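Local coordinates for protein nigritoxine (Vibrio nigripulchritudo, PDB 5M41) that acts as a bacterial toxin against crustaceans and insects, at residues A[574-585]-A[693-704]. Residues are numbered along the deposited sequence; the frame is centred on the assembly and turned at random.
Sequences IAVNNPYSFVHH and NIVESMRATAKN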
# COMPACT_ATOMS: atom_id res chain seq x y z
N ILE A 574 -0.39 -0.13 -40.06
CA ILE A 574 -1.19 0.72 -39.17
C ILE A 574 -1.14 0.14 -37.75
O ILE A 574 -1.57 -1.01 -37.50
CB ILE A 574 -2.67 0.83 -39.65
CG1 ILE A 574 -2.77 0.99 -41.19
CG2 ILE A 574 -3.40 1.95 -38.92
CD1 ILE A 574 -2.26 2.30 -41.74
N ALA A 575 -0.59 0.93 -36.82
CA ALA A 575 -0.23 0.44 -35.48
C ALA A 575 -0.78 1.33 -34.38
O ALA A 575 -0.66 2.57 -34.44
CB ALA A 575 1.29 0.33 -35.35
N VAL A 576 -1.34 0.70 -33.36
CA VAL A 576 -1.91 1.44 -32.25
C VAL A 576 -0.78 1.95 -31.31
O VAL A 576 0.32 1.38 -31.31
CB VAL A 576 -2.99 0.58 -31.52
CG1 VAL A 576 -2.36 -0.45 -30.60
CG2 VAL A 576 -3.93 1.48 -30.72
N ASN A 577 -1.02 3.04 -30.58
CA ASN A 577 -0.02 3.58 -29.67
C ASN A 577 0.21 2.75 -28.41
O ASN A 577 1.33 2.77 -27.86
CB ASN A 577 -0.39 4.99 -29.21
CG ASN A 577 -0.22 6.02 -30.29
OD1 ASN A 577 0.49 5.81 -31.27
ND2 ASN A 577 -0.89 7.16 -30.11
N ASN A 578 -0.83 2.05 -27.95
CA ASN A 578 -0.77 1.27 -26.67
C ASN A 578 0.58 0.61 -26.48
O ASN A 578 1.02 -0.17 -27.34
CB ASN A 578 -1.84 0.19 -26.64
CG ASN A 578 -2.07 -0.36 -25.23
OD1 ASN A 578 -1.12 -0.76 -24.53
ND2 ASN A 578 -3.32 -0.36 -24.80
N PRO A 579 1.27 0.90 -25.36
CA PRO A 579 2.63 0.37 -25.26
C PRO A 579 2.69 -1.15 -25.05
O PRO A 579 3.75 -1.72 -25.17
CB PRO A 579 3.22 1.13 -24.06
CG PRO A 579 2.06 1.52 -23.24
CD PRO A 579 0.89 1.68 -24.16
N TYR A 580 1.56 -1.78 -24.79
CA TYR A 580 1.48 -3.24 -24.64
C TYR A 580 0.98 -3.94 -25.91
O TYR A 580 0.55 -5.09 -25.86
CB TYR A 580 0.54 -3.59 -23.48
CG TYR A 580 1.06 -3.14 -22.13
CD1 TYR A 580 1.91 -3.95 -21.37
CD2 TYR A 580 0.69 -1.91 -21.60
CE1 TYR A 580 2.38 -3.53 -20.13
CE2 TYR A 580 1.14 -1.49 -20.36
CZ TYR A 580 1.99 -2.29 -19.64
OH TYR A 580 2.41 -1.84 -18.42
N SER A 581 0.97 -3.22 -27.03
CA SER A 581 0.53 -3.78 -28.30
C SER A 581 1.61 -4.61 -28.96
O SER A 581 2.75 -4.12 -29.14
CB SER A 581 0.15 -2.67 -29.26
OG SER A 581 -0.11 -3.21 -30.54
N PHE A 582 1.26 -5.84 -29.35
CA PHE A 582 2.16 -6.76 -30.08
C PHE A 582 1.58 -7.14 -31.43
O PHE A 582 1.99 -8.16 -32.04
CB PHE A 582 2.48 -8.00 -29.24
CG PHE A 582 3.25 -7.68 -27.99
CD1 PHE A 582 4.64 -7.55 -28.02
CD2 PHE A 582 2.58 -7.44 -26.79
CE1 PHE A 582 5.35 -7.20 -26.88
CE2 PHE A 582 3.29 -7.08 -25.63
CZ PHE A 582 4.67 -6.96 -25.69
N VAL A 583 0.65 -6.31 -31.90
CA VAL A 583 -0.02 -6.49 -33.19
C VAL A 583 -0.08 -5.19 -33.98
O VAL A 583 0.13 -4.10 -33.43
CB VAL A 583 -1.47 -7.04 -33.04
CG1 VAL A 583 -1.47 -8.44 -32.41
CG2 VAL A 583 -2.34 -6.07 -32.23
N HIS A 584 -0.37 -5.31 -35.26
CA HIS A 584 -0.71 -4.17 -36.11
C HIS A 584 -1.45 -4.74 -37.28
O HIS A 584 -1.50 -5.98 -37.43
CB HIS A 584 0.54 -3.39 -36.55
CG HIS A 584 1.57 -4.24 -37.26
ND1 HIS A 584 1.46 -4.57 -38.57
CD2 HIS A 584 2.75 -4.80 -36.82
CE1 HIS A 584 2.51 -5.31 -38.93
NE2 HIS A 584 3.30 -5.46 -37.86
N HIS A 585 -2.09 -3.89 -38.07
CA HIS A 585 -2.66 -4.34 -39.33
C HIS A 585 -2.03 -3.64 -40.51
O HIS A 585 -1.41 -2.60 -40.36
CB HIS A 585 -4.18 -4.24 -39.37
CG HIS A 585 -4.73 -2.84 -39.19
ND1 HIS A 585 -5.07 -2.05 -40.23
CD2 HIS A 585 -5.06 -2.13 -38.03
CE1 HIS A 585 -5.57 -0.89 -39.76
NE2 HIS A 585 -5.55 -0.94 -38.41
N ASN A 693 -4.21 -4.58 -21.29
CA ASN A 693 -3.72 -3.76 -22.39
C ASN A 693 -3.23 -4.57 -23.60
O ASN A 693 -3.41 -4.14 -24.72
CB ASN A 693 -2.65 -2.79 -21.90
CG ASN A 693 -3.26 -1.56 -21.26
OD1 ASN A 693 -4.06 -0.88 -21.87
ND2 ASN A 693 -2.87 -1.28 -20.03
N ILE A 694 -2.61 -5.73 -23.36
CA ILE A 694 -2.21 -6.63 -24.45
C ILE A 694 -3.45 -7.04 -25.26
O ILE A 694 -3.45 -7.00 -26.51
CB ILE A 694 -1.50 -7.88 -23.90
CG1 ILE A 694 -0.07 -7.54 -23.47
CG2 ILE A 694 -1.55 -9.05 -24.88
CD1 ILE A 694 0.62 -8.69 -22.77
N VAL A 695 -4.49 -7.42 -24.54
CA VAL A 695 -5.72 -7.93 -25.10
C VAL A 695 -6.48 -6.78 -25.79
O VAL A 695 -6.90 -6.90 -26.96
CB VAL A 695 -6.54 -8.62 -23.99
CG1 VAL A 695 -7.99 -8.84 -24.40
CG2 VAL A 695 -5.90 -9.97 -23.65
N GLU A 696 -6.64 -5.68 -25.07
CA GLU A 696 -7.32 -4.50 -25.62
C GLU A 696 -6.63 -4.00 -26.88
O GLU A 696 -7.31 -3.63 -27.82
CB GLU A 696 -7.42 -3.40 -24.56
CG GLU A 696 -8.05 -2.10 -25.04
CD GLU A 696 -8.14 -1.06 -23.93
OE1 GLU A 696 -7.12 -0.82 -23.23
OE2 GLU A 696 -9.23 -0.47 -23.74
N SER A 697 -5.29 -4.01 -26.92
CA SER A 697 -4.53 -3.68 -28.15
C SER A 697 -4.96 -4.57 -29.29
O SER A 697 -5.19 -4.10 -30.40
CB SER A 697 -3.03 -3.89 -27.97
OG SER A 697 -2.45 -2.86 -27.22
N MET A 698 -5.05 -5.86 -29.01
CA MET A 698 -5.42 -6.82 -30.05
C MET A 698 -6.82 -6.58 -30.60
O MET A 698 -7.01 -6.57 -31.82
CB MET A 698 -5.25 -8.23 -29.53
CG MET A 698 -3.78 -8.50 -29.27
SD MET A 698 -3.58 -10.15 -28.58
CE MET A 698 -1.80 -10.20 -28.43
N ARG A 699 -7.77 -6.36 -29.70
CA ARG A 699 -9.16 -6.08 -30.05
C ARG A 699 -9.32 -4.75 -30.82
O ARG A 699 -10.02 -4.70 -31.83
CB ARG A 699 -10.03 -6.09 -28.79
CG ARG A 699 -10.31 -7.49 -28.27
CD ARG A 699 -11.04 -7.47 -26.93
NE ARG A 699 -11.27 -8.83 -26.43
CZ ARG A 699 -11.56 -9.14 -25.17
NH1 ARG A 699 -11.63 -8.20 -24.24
NH2 ARG A 699 -11.77 -10.42 -24.83
N ALA A 700 -8.66 -3.70 -30.35
CA ALA A 700 -8.67 -2.41 -31.06
C ALA A 700 -8.08 -2.53 -32.48
O ALA A 700 -8.60 -1.92 -33.42
CB ALA A 700 -7.94 -1.32 -30.26
N THR A 701 -7.03 -3.34 -32.63
CA THR A 701 -6.36 -3.51 -33.92
C THR A 701 -7.27 -4.27 -34.88
O THR A 701 -7.43 -3.85 -36.02
CB THR A 701 -4.98 -4.17 -33.75
OG1 THR A 701 -4.14 -3.31 -32.97
CG2 THR A 701 -4.30 -4.43 -35.08
N ALA A 702 -7.90 -5.36 -34.41
CA ALA A 702 -8.89 -6.10 -35.20
C ALA A 702 -10.02 -5.18 -35.68
O ALA A 702 -10.40 -5.19 -36.85
CB ALA A 702 -9.48 -7.26 -34.39
N LYS A 703 -10.53 -4.37 -34.75
CA LYS A 703 -11.63 -3.47 -35.05
C LYS A 703 -11.22 -2.40 -36.07
O LYS A 703 -11.94 -2.13 -37.03
CB LYS A 703 -12.12 -2.81 -33.77
CG LYS A 703 -13.26 -1.85 -34.00
CD LYS A 703 -13.81 -1.26 -32.71
CE LYS A 703 -14.96 -0.32 -33.03
NZ LYS A 703 -15.91 -0.22 -31.89
N ASN A 704 -10.07 -1.77 -35.84
CA ASN A 704 -9.60 -0.69 -36.69
C ASN A 704 -9.36 -1.10 -38.16
O ASN A 704 -9.49 -0.27 -39.04
CB ASN A 704 -8.34 -0.05 -36.11
CG ASN A 704 -8.05 1.30 -36.72
OD1 ASN A 704 -8.90 2.20 -36.69
ND2 ASN A 704 -6.87 1.45 -37.31
O HOH W 1 -1.81 -2.06 -33.71
O HOH W 2 -0.83 -6.80 -27.66
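Two side-chain hydrogen bonds, one near each end, join N578 to N693 and H585 to N704, pinning helix 688-704 along a beta hairpin, nearly parallel to strand 583-585. N578 ND2 donates nearly straight (165°) to N693 OD1 at 3.1 Å, arriving above that carbonyl's plane, while N578 OD1 accepts from Y580 N in an Asx turn that fixes the amide's rotation. At the other end N704 ND2 meets H585 NE2 at 2.9 Å, a bent bond (143°) in the imidazole plane, consistent with an unprotonated NE2 acting as acceptor; the ring's CD2 edge faces T701 CG2.

Water supplies a second kind of link. One molecule bridges V576 N, V583 O and T701 OG1, tying both strands to the helix; another joins Y580 O and F582 N to I694 O.

Van der Waals contacts and helix-internal hydroxyl bonds fill the middle. With chi1 at -63°, T701 turns OG1 back to S697 O (2.9 Å) and sends CG2 toward the H584 backbone. V583 packs against the helix with both methyls, CG2 on T701 OG1 (3.4 Å) and CG1 on M698 CG. S697, its hydroxyl donated to N693 O, packs OG against N578 CB (3.2 Å) and S581 CB (3.3 Å).

Helical hydroxyls thus donate to their own backbone, though T701 OG1 still accepts from water; asparagine amides, an imidazole and bridging waters cross-link helix and antiparallel sheet.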